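Local coordinates for DNA/pantothenate metabolism flavoprotein (Streptomyces sparsogenes DSM 40356, PDB 7CFU) that binds flavin mononucleotide and probably carries out the oxidative decarboxylation of cysteine residues in peptide biosynthesis, at residues 18-30 / 48-61. Residues are numbered along the deposited sequence; the frame is centred on the assembly and turned at random.
With FMN (flavin mononucleotide), chain Y.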
# COMPACT_ATOMS: atom_id res chain seq x y z
N ALA A 18 28.05 19.79 38.74
CA ALA A 18 27.20 18.65 39.06
C ALA A 18 26.00 18.58 38.11
O ALA A 18 25.23 17.62 38.13
CB ALA A 18 26.74 18.72 40.51
N LEU A 19 25.84 19.62 37.29
CA LEU A 19 24.76 19.64 36.31
C LEU A 19 25.00 18.66 35.17
O LEU A 19 24.08 18.44 34.37
CB LEU A 19 24.58 21.04 35.73
CG LEU A 19 24.01 22.08 36.70
CD1 LEU A 19 23.52 23.32 35.95
CD2 LEU A 19 22.91 21.48 37.54
N ALA A 20 26.20 18.08 35.06
CA ALA A 20 26.52 17.20 33.95
C ALA A 20 25.89 15.82 34.09
O ALA A 20 25.80 15.09 33.09
CB ALA A 20 28.04 17.06 33.81
N GLN A 21 25.47 15.44 35.29
CA GLN A 21 24.81 14.16 35.51
C GLN A 21 23.29 14.28 35.63
O GLN A 21 22.62 13.27 35.84
CB GLN A 21 25.37 13.48 36.77
CG GLN A 21 26.86 13.14 36.70
CD GLN A 21 27.75 14.32 37.07
OE1 GLN A 21 27.27 15.42 37.34
NE2 GLN A 21 29.06 14.08 37.07
N VAL A 22 22.74 15.49 35.50
CA VAL A 22 21.30 15.65 35.53
C VAL A 22 20.71 15.13 34.23
O VAL A 22 21.14 15.52 33.13
CB VAL A 22 20.92 17.12 35.77
CG1 VAL A 22 19.40 17.30 35.72
CG2 VAL A 22 21.46 17.61 37.10
N ARG A 23 19.73 14.23 34.33
CA ARG A 23 19.10 13.64 33.16
C ARG A 23 17.91 14.51 32.76
O ARG A 23 16.91 14.59 33.49
CB ARG A 23 18.69 12.20 33.46
CG ARG A 23 19.89 11.31 33.73
CD ARG A 23 19.52 9.92 34.20
NE ARG A 23 18.72 9.91 35.42
CZ ARG A 23 18.31 8.80 36.03
NH1 ARG A 23 18.64 7.61 35.54
NH2 ARG A 23 17.57 8.88 37.14
N LEU A 24 18.02 15.17 31.62
CA LEU A 24 17.01 16.11 31.16
C LEU A 24 16.13 15.43 30.11
O LEU A 24 16.61 15.05 29.04
CB LEU A 24 17.66 17.37 30.59
CG LEU A 24 16.76 18.38 29.90
CD1 LEU A 24 15.73 18.92 30.87
CD2 LEU A 24 17.61 19.51 29.35
N LEU A 25 14.84 15.29 30.42
CA LEU A 25 13.84 14.83 29.46
C LEU A 25 13.12 16.05 28.88
O LEU A 25 12.61 16.89 29.63
CB LEU A 25 12.84 13.88 30.12
CG LEU A 25 11.83 13.20 29.18
CD1 LEU A 25 12.53 12.38 28.11
CD2 LEU A 25 10.88 12.35 29.99
N TRP A 26 13.07 16.12 27.56
CA TRP A 26 12.66 17.32 26.84
C TRP A 26 11.53 16.99 25.87
O TRP A 26 11.74 16.32 24.86
CB TRP A 26 13.87 17.90 26.11
CG TRP A 26 13.65 19.13 25.31
CD1 TRP A 26 12.50 19.85 25.19
CD2 TRP A 26 14.63 19.78 24.49
NE1 TRP A 26 12.70 20.91 24.33
CE2 TRP A 26 14.00 20.90 23.90
CE3 TRP A 26 15.97 19.54 24.21
CZ2 TRP A 26 14.67 21.77 23.05
CZ3 TRP A 26 16.64 20.40 23.36
CH2 TRP A 26 15.98 21.50 22.79
N GLY A 27 10.32 17.48 26.16
CA GLY A 27 9.18 17.28 25.28
C GLY A 27 8.98 18.43 24.30
O GLY A 27 9.08 19.59 24.67
N VAL A 28 8.65 18.08 23.05
CA VAL A 28 8.51 19.06 21.97
C VAL A 28 7.11 18.93 21.38
O VAL A 28 6.72 17.85 20.92
CB VAL A 28 9.57 18.88 20.87
CG1 VAL A 28 9.38 19.93 19.79
CG2 VAL A 28 10.98 18.96 21.43
N CYS A 29 6.36 20.03 21.38
CA CYS A 29 5.01 20.04 20.82
C CYS A 29 5.01 20.75 19.47
O CYS A 29 5.98 21.42 19.09
CB CYS A 29 4.03 20.70 21.79
SG CYS A 29 3.99 19.95 23.43
N GLY A 30 3.90 20.61 18.75
CA GLY A 30 3.78 21.16 17.41
C GLY A 30 3.51 22.65 17.39
O GLY A 30 2.39 23.08 17.07
N VAL A 48 25.21 25.41 29.47
CA VAL A 48 24.81 24.89 30.78
C VAL A 48 25.61 23.65 31.16
O VAL A 48 25.85 23.41 32.35
CB VAL A 48 23.30 24.59 30.77
CG1 VAL A 48 22.84 24.16 32.15
CG2 VAL A 48 22.54 25.80 30.30
N GLY A 49 26.04 22.86 30.18
CA GLY A 49 26.82 21.67 30.46
C GLY A 49 26.03 20.39 30.68
O GLY A 49 26.59 19.43 31.22
N VAL A 50 24.76 20.35 30.29
CA VAL A 50 23.99 19.12 30.41
C VAL A 50 24.50 18.10 29.39
O VAL A 50 24.81 18.44 28.25
CB VAL A 50 22.49 19.38 30.21
CG1 VAL A 50 21.70 18.11 30.50
CG2 VAL A 50 22.03 20.52 31.10
N GLN A 51 24.61 16.85 29.82
CA GLN A 51 25.16 15.80 28.97
C GLN A 51 24.15 14.77 28.49
O GLN A 51 24.21 14.37 27.33
CB GLN A 51 26.31 15.10 29.69
CG GLN A 51 27.49 16.03 29.93
CD GLN A 51 28.68 15.34 30.55
OE1 GLN A 51 28.65 14.14 30.85
NE2 GLN A 51 29.75 16.10 30.77
N GLU A 52 23.21 14.33 29.32
CA GLU A 52 22.23 13.32 28.90
C GLU A 52 20.89 14.00 28.67
O GLU A 52 20.24 14.46 29.61
CB GLU A 52 22.09 12.20 29.94
CG GLU A 52 23.33 11.34 30.12
CD GLU A 52 23.12 10.22 31.13
OE1 GLU A 52 22.02 10.13 31.73
OE2 GLU A 52 24.06 9.43 31.35
N ILE A 53 20.49 14.10 27.40
CA ILE A 53 19.24 14.74 27.00
C ILE A 53 18.49 13.77 26.10
O ILE A 53 19.02 13.33 25.08
CB ILE A 53 19.49 16.07 26.27
CG1 ILE A 53 20.27 17.04 27.16
CG2 ILE A 53 18.17 16.69 25.81
CD1 ILE A 53 20.67 18.30 26.44
N ARG A 54 17.25 13.42 26.48
CA ARG A 54 16.36 12.60 25.66
C ARG A 54 15.09 13.38 25.33
O ARG A 54 14.53 14.06 26.20
CB ARG A 54 15.98 11.29 26.37
CG ARG A 54 17.16 10.36 26.65
CD ARG A 54 16.70 9.06 27.29
NE ARG A 54 17.82 8.14 27.48
CZ ARG A 54 18.28 7.31 26.54
NH1 ARG A 54 17.71 7.27 25.34
NH2 ARG A 54 19.31 6.51 26.81
N THR A 55 14.64 13.29 24.08
CA THR A 55 13.50 14.05 23.59
C THR A 55 12.29 13.17 23.29
O THR A 55 12.42 12.00 22.91
CB THR A 55 13.86 14.84 22.33
OG1 THR A 55 14.34 13.93 21.33
CG2 THR A 55 14.92 15.89 22.63
N VAL A 56 11.11 13.75 23.51
CA VAL A 56 9.82 13.17 23.13
C VAL A 56 9.09 14.21 22.28
O VAL A 56 8.96 15.36 22.69
CB VAL A 56 8.97 12.79 24.36
CG1 VAL A 56 7.65 12.16 23.94
CG2 VAL A 56 9.73 11.85 25.26
N MET A 57 8.65 13.80 21.09
CA MET A 57 7.90 14.67 20.19
C MET A 57 6.45 14.21 20.10
O MET A 57 6.17 13.01 20.05
CB MET A 57 8.50 14.69 18.79
CG MET A 57 9.95 15.13 18.73
SD MET A 57 10.49 15.24 17.02
CE MET A 57 9.83 16.84 16.55
N THR A 58 5.52 15.17 20.12
CA THR A 58 4.16 14.84 19.75
C THR A 58 4.11 14.47 18.27
O THR A 58 5.03 14.77 17.50
CB THR A 58 3.22 16.02 20.04
OG1 THR A 58 3.49 17.10 19.12
CG2 THR A 58 3.44 16.50 21.44
N ALA A 59 3.02 13.80 17.87
CA ALA A 59 2.85 13.47 16.46
C ALA A 59 2.86 14.73 15.61
O ALA A 59 3.36 14.72 14.48
CB ALA A 59 1.56 12.68 16.25
N GLN A 60 2.28 15.82 16.12
CA GLN A 60 2.26 17.07 15.37
C GLN A 60 3.65 17.69 15.24
O GLN A 60 4.03 18.16 14.17
CB GLN A 60 1.28 18.06 16.01
CG GLN A 60 1.26 19.42 15.36
CD GLN A 60 0.44 19.46 14.08
OE1 GLN A 60 0.32 18.45 13.37
NE2 GLN A 60 -0.14 20.62 13.78
N ALA A 61 4.42 17.69 16.33
CA ALA A 61 5.79 18.19 16.25
C ALA A 61 6.59 17.40 15.21
O ALA A 61 7.30 17.97 14.38
CB ALA A 61 6.47 18.11 17.61
N1 FMN Y . -0.48 25.76 18.47
C2 FMN Y . -0.08 26.46 19.58
O2 FMN Y . -0.72 26.36 20.62
N3 FMN Y . 1.05 27.26 19.53
C4 FMN Y . 1.76 27.37 18.36
O4 FMN Y . 2.75 28.09 18.31
C4A FMN Y . 1.34 26.67 17.23
N5 FMN Y . 2.05 26.76 16.05
C5A FMN Y . 1.64 26.04 14.95
C6 FMN Y . 2.36 26.15 13.77
C7 FMN Y . 1.96 25.43 12.65
C7M FMN Y . 2.74 25.54 11.37
C8 FMN Y . 0.83 24.62 12.71
C8M FMN Y . 0.40 23.86 11.47
C9 FMN Y . 0.10 24.52 13.89
C9A FMN Y . 0.51 25.23 15.01
N10 FMN Y . -0.20 25.16 16.20
C10 FMN Y . 0.22 25.86 17.30
C1' FMN Y . -1.41 24.29 16.31
C2' FMN Y . -1.00 22.97 16.93
O2' FMN Y . 0.02 22.36 16.14
C3' FMN Y . -2.23 22.08 17.09
O3' FMN Y . -3.05 22.61 18.11
C4' FMN Y . -1.87 20.61 17.38
O4' FMN Y . -3.06 19.85 17.48
C5' FMN Y . -1.08 20.47 18.66
O5' FMN Y . -0.58 19.15 18.76
P FMN Y . 0.33 18.70 20.00
O1P FMN Y . 0.03 17.26 20.33
O2P FMN Y . 1.75 18.95 19.61
O3P FMN Y . 0.03 19.52 21.24
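Val28 and Met57 pair near the C-terminal ends of two parallel strands, 23-28 and 52-57. Helix 37-48 connects them as a beta-alpha-beta unit. Backbone bonds alternate along the pair, from Leu24 N to Glu52 O up to Thr58 N, which meets Val28 O at 3.0 Å. On one face the Trp26 ring takes Ile53 CG2 at its edge, 3.9 Å from CE3, and its NE1 bonds to Leu105 O. On the other, Leu25 CD1 reaches Val56 CG2.

Thr58 CB sits 3.3 Å from FMN O2P, an oxygen of the flavin phosphate. The methyl CG2 of Thr58 touches Cys29 SG at 4.0 Å. A chi1 of 70° turns Thr58 OG1 back over its own backbone, where it meets both the phosphate and the helix start. Thr58 OG1 donates to FMN O2P at 2.6 Å. It also accepts from Ala61 N, an N-cap bond to helix 59-65. Gly30 N gives the same phosphate oxygen a nearly straight bond (169°). A valine at Thr58 would probably leave Ala61 N without its cap and O2P with one donor fewer. Gln60 NE2 and Gly30 O both bond the ribityl O2'. Loop and helix start thus share one anion, whose charge the N-terminus of helix 59-65 is likely to offset.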